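Local coordinates for tyrosine specific protein phosphatase (Trypanosoma cruzi, PDB 4AZ1), which probably removes phosphate from phosphotyrosine residues of proteins, at residues Asp131-Ile143 with Leu151-Val163. Numbering follows the deposited sequence.
Sequences DRYWPEERGSGSI and LTISEDPGKAYEV
Y161 reaches from beyond a short turn that breaks its strand to bond the chain that leads into the neighbouring strand. Its OH donates to P135 O at 2.7 Å, and this carbonyl oxygen lies in the plane of the phenol ring, at its edge. The contact belongs to a beta hairpin at one edge of the mixed sheet of the phosphatase fold. Strand 142-145 is outermost in this chain, and strand 151-164 is interrupted where D156 to K159 form a type I turn with an Asx turn at D156.

The regular pairing is short and antiparallel. I143 and I153 form a hydrogen-bonded pair, with I143 N donating to I153 O (3.0 Å) and I153 N to I143 O (2.9 Å). Two residues back along the first segment, beyond the S142-S154 pair, G141 O accepts E155 N at 2.8 Å in a nearly straight bond. The side chains of the two isoleucines lie alongside each other, I143 CG1 against I153 CG2 at 3.6 Å. I153 also packs on L176 and F186 in the sheet, while I143 meets L52 of the second subunit. S142 OG and S154 OG are hydrogen-bonded at 3.0 Å, on the face of the sheet opposite the two isoleucines.

E137, poorly ordered, runs antiparallel alongside the Y161 ring. E155 probably steadies Y161. Its CG is anti to the backbone N (chi1 -180°) and the chain runs out extended, which sets the carboxylate carbon above one face of the Y161 ring, toward its rim. From there E155 OE2 accepts a weak hydrogen bond from Y161 N.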
loop_
_atom_site.group_PDB
_atom_site.type_symbol
_atom_site.label_atom_id
_atom_site.label_comp_id
_atom_site.label_asym_id
_atom_site.label_seq_id
_atom_site.Cartn_x
_atom_site.Cartn_y
_atom_site.Cartn_z
ATOM N N ASP A 131 -8.765 5.805 -0.300
ATOM C CA ASP A 131 -7.636 5.819 -1.221
ATOM C C ASP A 131 -7.812 4.725 -2.261
ATOM O O ASP A 131 -8.174 3.592 -1.927
ATOM C CB ASP A 131 -6.318 5.624 -0.462
ATOM C CG ASP A 131 -5.925 6.859 0.349
ATOM O OD1 ASP A 131 -5.342 7.797 -0.240
ATOM O OD2 ASP A 131 -6.197 6.888 1.572
ATOM N N ARG A 132 -7.567 5.071 -3.520
ATOM C CA ARG A 132 -7.740 4.123 -4.621
ATOM C C ARG A 132 -6.860 2.871 -4.501
ATOM O O ARG A 132 -5.641 2.954 -4.253
ATOM C CB ARG A 132 -7.469 4.814 -5.964
ATOM C CG ARG A 132 -7.689 3.897 -7.171
ATOM C CD ARG A 132 -7.627 4.689 -8.474
ATOM N NE ARG A 132 -6.419 5.499 -8.526
ATOM C CZ ARG A 132 -5.220 5.028 -8.875
ATOM N NH1 ARG A 132 -5.071 3.750 -9.213
ATOM N NH2 ARG A 132 -4.165 5.838 -8.894
ATOM N N TYR A 133 -7.474 1.708 -4.682
ATOM C CA TYR A 133 -6.711 0.467 -4.711
ATOM C C TYR A 133 -6.973 -0.354 -5.977
ATOM O O TYR A 133 -6.574 -1.517 -6.064
ATOM C CB TYR A 133 -6.973 -0.350 -3.443
ATOM C CG TYR A 133 -8.445 -0.542 -3.144
ATOM C CD1 TYR A 133 -9.158 -1.582 -3.719
ATOM C CD2 TYR A 133 -9.111 0.304 -2.265
ATOM C CE1 TYR A 133 -10.505 -1.780 -3.440
ATOM C CE2 TYR A 133 -10.474 0.118 -1.977
ATOM C CZ TYR A 133 -11.155 -0.923 -2.572
ATOM O OH TYR A 133 -12.489 -1.124 -2.297
ATOM N N TRP A 134 -7.628 0.264 -6.960
ATOM C CA TRP A 134 -7.934 -0.405 -8.229
ATOM C C TRP A 134 -7.272 0.345 -9.376
ATOM O O TRP A 134 -7.003 1.536 -9.247
ATOM C CB TRP A 134 -9.452 -0.454 -8.454
ATOM C CG TRP A 134 -10.077 0.906 -8.438
ATOM C CD1 TRP A 134 -10.206 1.765 -9.494
ATOM C CD2 TRP A 134 -10.643 1.568 -7.304
ATOM N NE1 TRP A 134 -10.822 2.924 -9.082
ATOM C CE2 TRP A 134 -11.099 2.827 -7.746
ATOM C CE3 TRP A 134 -10.811 1.213 -5.959
ATOM C CZ2 TRP A 134 -11.727 3.738 -6.880
ATOM C CZ3 TRP A 134 -11.428 2.119 -5.101
ATOM C CH2 TRP A 134 -11.880 3.364 -5.564
ATOM N N PRO A 135 -7.007 -0.351 -10.503
ATOM C CA PRO A 135 -6.397 0.349 -11.642
ATOM C C PRO A 135 -7.389 1.330 -12.241
ATOM O O PRO A 135 -8.589 1.032 -12.295
ATOM C CB PRO A 135 -6.120 -0.773 -12.668
ATOM C CG PRO A 135 -6.392 -2.094 -11.933
ATOM C CD PRO A 135 -7.320 -1.764 -10.806
ATOM N N GLU A 136 -6.900 2.481 -12.688
ATOM C CA GLU A 136 -7.760 3.452 -13.338
ATOM C C GLU A 136 -8.038 3.005 -14.765
ATOM O O GLU A 136 -7.114 2.530 -15.462
ATOM C CB GLU A 136 -7.090 4.828 -13.369
ATOM C CG GLU A 136 -7.113 5.598 -12.056
ATOM C CD GLU A 136 -6.538 7.000 -12.213
ATOM O OE1 GLU A 136 -5.402 7.127 -12.731
ATOM O OE2 GLU A 136 -7.228 7.971 -11.833
ATOM N N GLU A 137 -9.294 3.168 -15.194
ATOM C CA GLU A 137 -9.699 2.934 -16.587
ATOM C C GLU A 137 -8.700 3.462 -17.612
ATOM O O GLU A 137 -8.353 2.772 -18.575
ATOM C CB GLU A 137 -11.048 3.601 -16.853
ATOM C CG GLU A 137 -12.249 2.834 -16.356
ATOM C CD GLU A 137 -13.094 2.277 -17.487
ATOM O OE1 GLU A 137 -12.525 1.648 -18.407
ATOM O OE2 GLU A 137 -14.329 2.473 -17.452
ATOM N N ARG A 138 -8.239 4.691 -17.393
ATOM C CA ARG A 138 -7.342 5.364 -18.331
ATOM C C ARG A 138 -5.901 4.841 -18.288
ATOM O O ARG A 138 -5.015 5.400 -18.945
ATOM C CB ARG A 138 -7.357 6.874 -18.072
ATOM N N GLY A 139 -5.671 3.766 -17.534
ATOM C CA GLY A 139 -4.324 3.248 -17.345
ATOM C C GLY A 139 -3.972 2.029 -18.187
ATOM O O GLY A 139 -4.707 1.663 -19.111
ATOM N N SER A 140 -2.842 1.404 -17.857
ATOM C CA SER A 140 -2.363 0.204 -18.553
ATOM C C SER A 140 -3.241 -1.014 -18.249
ATOM O O SER A 140 -3.128 -2.043 -18.916
ATOM C CB SER A 140 -0.910 -0.112 -18.159
ATOM O OG SER A 140 -0.840 -0.684 -16.854
ATOM N N GLY A 141 -4.100 -0.896 -17.236
ATOM C CA GLY A 141 -4.955 -1.997 -16.827
ATOM C C GLY A 141 -4.457 -2.793 -15.626
ATOM O O GLY A 141 -5.172 -3.671 -15.132
ATOM N N SER A 142 -3.242 -2.493 -15.160
ATOM C CA SER A 142 -2.643 -3.176 -14.004
ATOM C C SER A 142 -1.903 -2.184 -13.117
ATOM O O SER A 142 -1.183 -1.327 -13.618
ATOM C CB SER A 142 -1.607 -4.216 -14.462
ATOM O OG SER A 142 -2.204 -5.331 -15.086
ATOM N N ILE A 143 -2.060 -2.313 -11.803
ATOM C CA ILE A 143 -1.164 -1.639 -10.865
ATOM C C ILE A 143 -0.608 -2.663 -9.865
ATOM O O ILE A 143 -1.155 -3.765 -9.725
ATOM C CB ILE A 143 -1.873 -0.504 -10.120
ATOM C CG1 ILE A 143 -3.084 -1.051 -9.367
ATOM C CG2 ILE A 143 -2.297 0.592 -11.087
ATOM C CD1 ILE A 143 -3.902 0.029 -8.658
ATOM N N LEU A 151 1.922 -7.755 -4.762
ATOM C CA LEU A 151 0.722 -8.216 -5.452
ATOM C C LEU A 151 0.484 -7.317 -6.651
ATOM O O LEU A 151 0.853 -6.134 -6.650
ATOM C CB LEU A 151 -0.509 -8.182 -4.542
ATOM C CG LEU A 151 -0.589 -9.127 -3.337
ATOM C CD1 LEU A 151 -0.436 -8.372 -2.018
ATOM C CD2 LEU A 151 -1.901 -9.896 -3.350
ATOM N N THR A 152 -0.122 -7.881 -7.684
ATOM C CA THR A 152 -0.548 -7.093 -8.822
ATOM C C THR A 152 -2.061 -7.206 -8.872
ATOM O O THR A 152 -2.618 -8.278 -8.616
ATOM C CB THR A 152 0.087 -7.613 -10.115
ATOM O OG1 THR A 152 1.509 -7.433 -10.050
ATOM C CG2 THR A 152 -0.466 -6.882 -11.344
ATOM N N ILE A 153 -2.737 -6.100 -9.157
ATOM C CA ILE A 153 -4.182 -6.138 -9.363
ATOM C C ILE A 153 -4.504 -5.565 -10.756
ATOM O O ILE A 153 -3.949 -4.531 -11.164
ATOM C CB ILE A 153 -4.940 -5.448 -8.190
ATOM C CG1 ILE A 153 -6.455 -5.446 -8.422
ATOM C CG2 ILE A 153 -4.428 -4.060 -7.958
ATOM C CD1 ILE A 153 -7.242 -4.879 -7.205
ATOM N N SER A 154 -5.360 -6.262 -11.502
ATOM C CA SER A 154 -5.559 -5.939 -12.910
ATOM C C SER A 154 -7.027 -5.901 -13.255
ATOM O O SER A 154 -7.855 -6.525 -12.579
ATOM C CB SER A 154 -4.897 -6.987 -13.816
ATOM O OG SER A 154 -3.593 -7.302 -13.383
ATOM N N GLU A 155 -7.350 -5.188 -14.327
ATOM C CA GLU A 155 -8.697 -5.214 -14.864
ATOM C C GLU A 155 -8.891 -6.557 -15.567
ATOM O O GLU A 155 -8.011 -7.001 -16.290
ATOM C CB GLU A 155 -8.909 -4.053 -15.839
ATOM C CG GLU A 155 -10.317 -4.020 -16.433
ATOM C CD GLU A 155 -10.675 -2.691 -17.076
ATOM O OE1 GLU A 155 -9.772 -1.823 -17.210
ATOM O OE2 GLU A 155 -11.867 -2.524 -17.445
ATOM N N ASP A 156 -10.019 -7.218 -15.324
ATOM C CA ASP A 156 -10.302 -8.493 -15.981
ATOM C C ASP A 156 -10.410 -8.266 -17.488
ATOM O O ASP A 156 -11.283 -7.519 -17.943
ATOM C CB ASP A 156 -11.593 -9.106 -15.417
ATOM C CG ASP A 156 -11.816 -10.554 -15.864
ATOM O OD1 ASP A 156 -11.557 -10.888 -17.052
ATOM O OD2 ASP A 156 -12.268 -11.358 -15.013
ATOM N N PRO A 157 -9.501 -8.889 -18.269
ATOM C CA PRO A 157 -9.435 -8.668 -19.720
ATOM C C PRO A 157 -10.715 -9.070 -20.442
ATOM O O PRO A 157 -10.972 -8.575 -21.543
ATOM C CB PRO A 157 -8.301 -9.600 -20.180
ATOM C CG PRO A 157 -7.482 -9.851 -18.971
ATOM C CD PRO A 157 -8.410 -9.758 -17.786
ATOM N N GLY A 158 -11.490 -9.968 -19.847
ATOM C CA GLY A 158 -12.668 -10.484 -20.517
ATOM C C GLY A 158 -13.949 -9.974 -19.894
ATOM O O GLY A 158 -15.016 -10.558 -20.086
ATOM N N LYS A 159 -13.847 -8.878 -19.146
ATOM C CA LYS A 159 -15.011 -8.307 -18.491
ATOM C C LYS A 159 -14.727 -6.864 -18.076
ATOM O O LYS A 159 -14.083 -6.628 -17.056
ATOM C CB LYS A 159 -15.373 -9.159 -17.274
ATOM C CG LYS A 159 -16.841 -9.158 -16.907
ATOM C CD LYS A 159 -17.127 -10.226 -15.862
ATOM C CE LYS A 159 -18.585 -10.200 -15.437
ATOM N NZ LYS A 159 -18.845 -11.148 -14.321
ATOM N N ALA A 160 -15.222 -5.904 -18.859
ATOM C CA ALA A 160 -14.952 -4.478 -18.624
ATOM C C ALA A 160 -15.684 -3.876 -17.413
ATOM O O ALA A 160 -16.703 -4.412 -16.950
ATOM C CB ALA A 160 -15.262 -3.673 -19.876
ATOM N N TYR A 161 -15.163 -2.755 -16.912
ATOM C CA TYR A 161 -15.805 -2.023 -15.820
ATOM C C TYR A 161 -17.210 -1.628 -16.256
ATOM O O TYR A 161 -17.404 -1.232 -17.403
ATOM C CB TYR A 161 -15.051 -0.730 -15.519
ATOM C CG TYR A 161 -13.767 -0.850 -14.722
ATOM C CD1 TYR A 161 -13.248 -2.085 -14.348
ATOM C CD2 TYR A 161 -13.068 0.298 -14.351
ATOM C CE1 TYR A 161 -12.060 -2.172 -13.615
ATOM C CE2 TYR A 161 -11.884 0.228 -13.624
ATOM C CZ TYR A 161 -11.382 -1.010 -13.262
ATOM O OH TYR A 161 -10.207 -1.078 -12.540
ATOM N N GLU A 162 -18.187 -1.722 -15.355
ATOM C CA GLU A 162 -19.556 -1.305 -15.686
ATOM C C GLU A 162 -19.952 -0.072 -14.881
ATOM O O GLU A 162 -19.741 -0.022 -13.671
ATOM C CB GLU A 162 -20.547 -2.445 -15.433
ATOM C CG GLU A 162 -20.240 -3.713 -16.230
ATOM C CD GLU A 162 -21.138 -4.878 -15.842
ATOM O OE1 GLU A 162 -22.025 -4.681 -14.983
ATOM O OE2 GLU A 162 -20.956 -5.988 -16.394
ATOM N N VAL A 163 -20.509 0.931 -15.552
ATOM C CA VAL A 163 -20.935 2.140 -14.862
ATOM C C VAL A 163 -22.437 2.284 -15.006
ATOM O O VAL A 163 -22.958 2.305 -16.123
ATOM C CB VAL A 163 -20.259 3.397 -15.423
ATOM C CG1 VAL A 163 -20.566 4.592 -14.525
ATOM C CG2 VAL A 163 -18.750 3.191 -15.525
#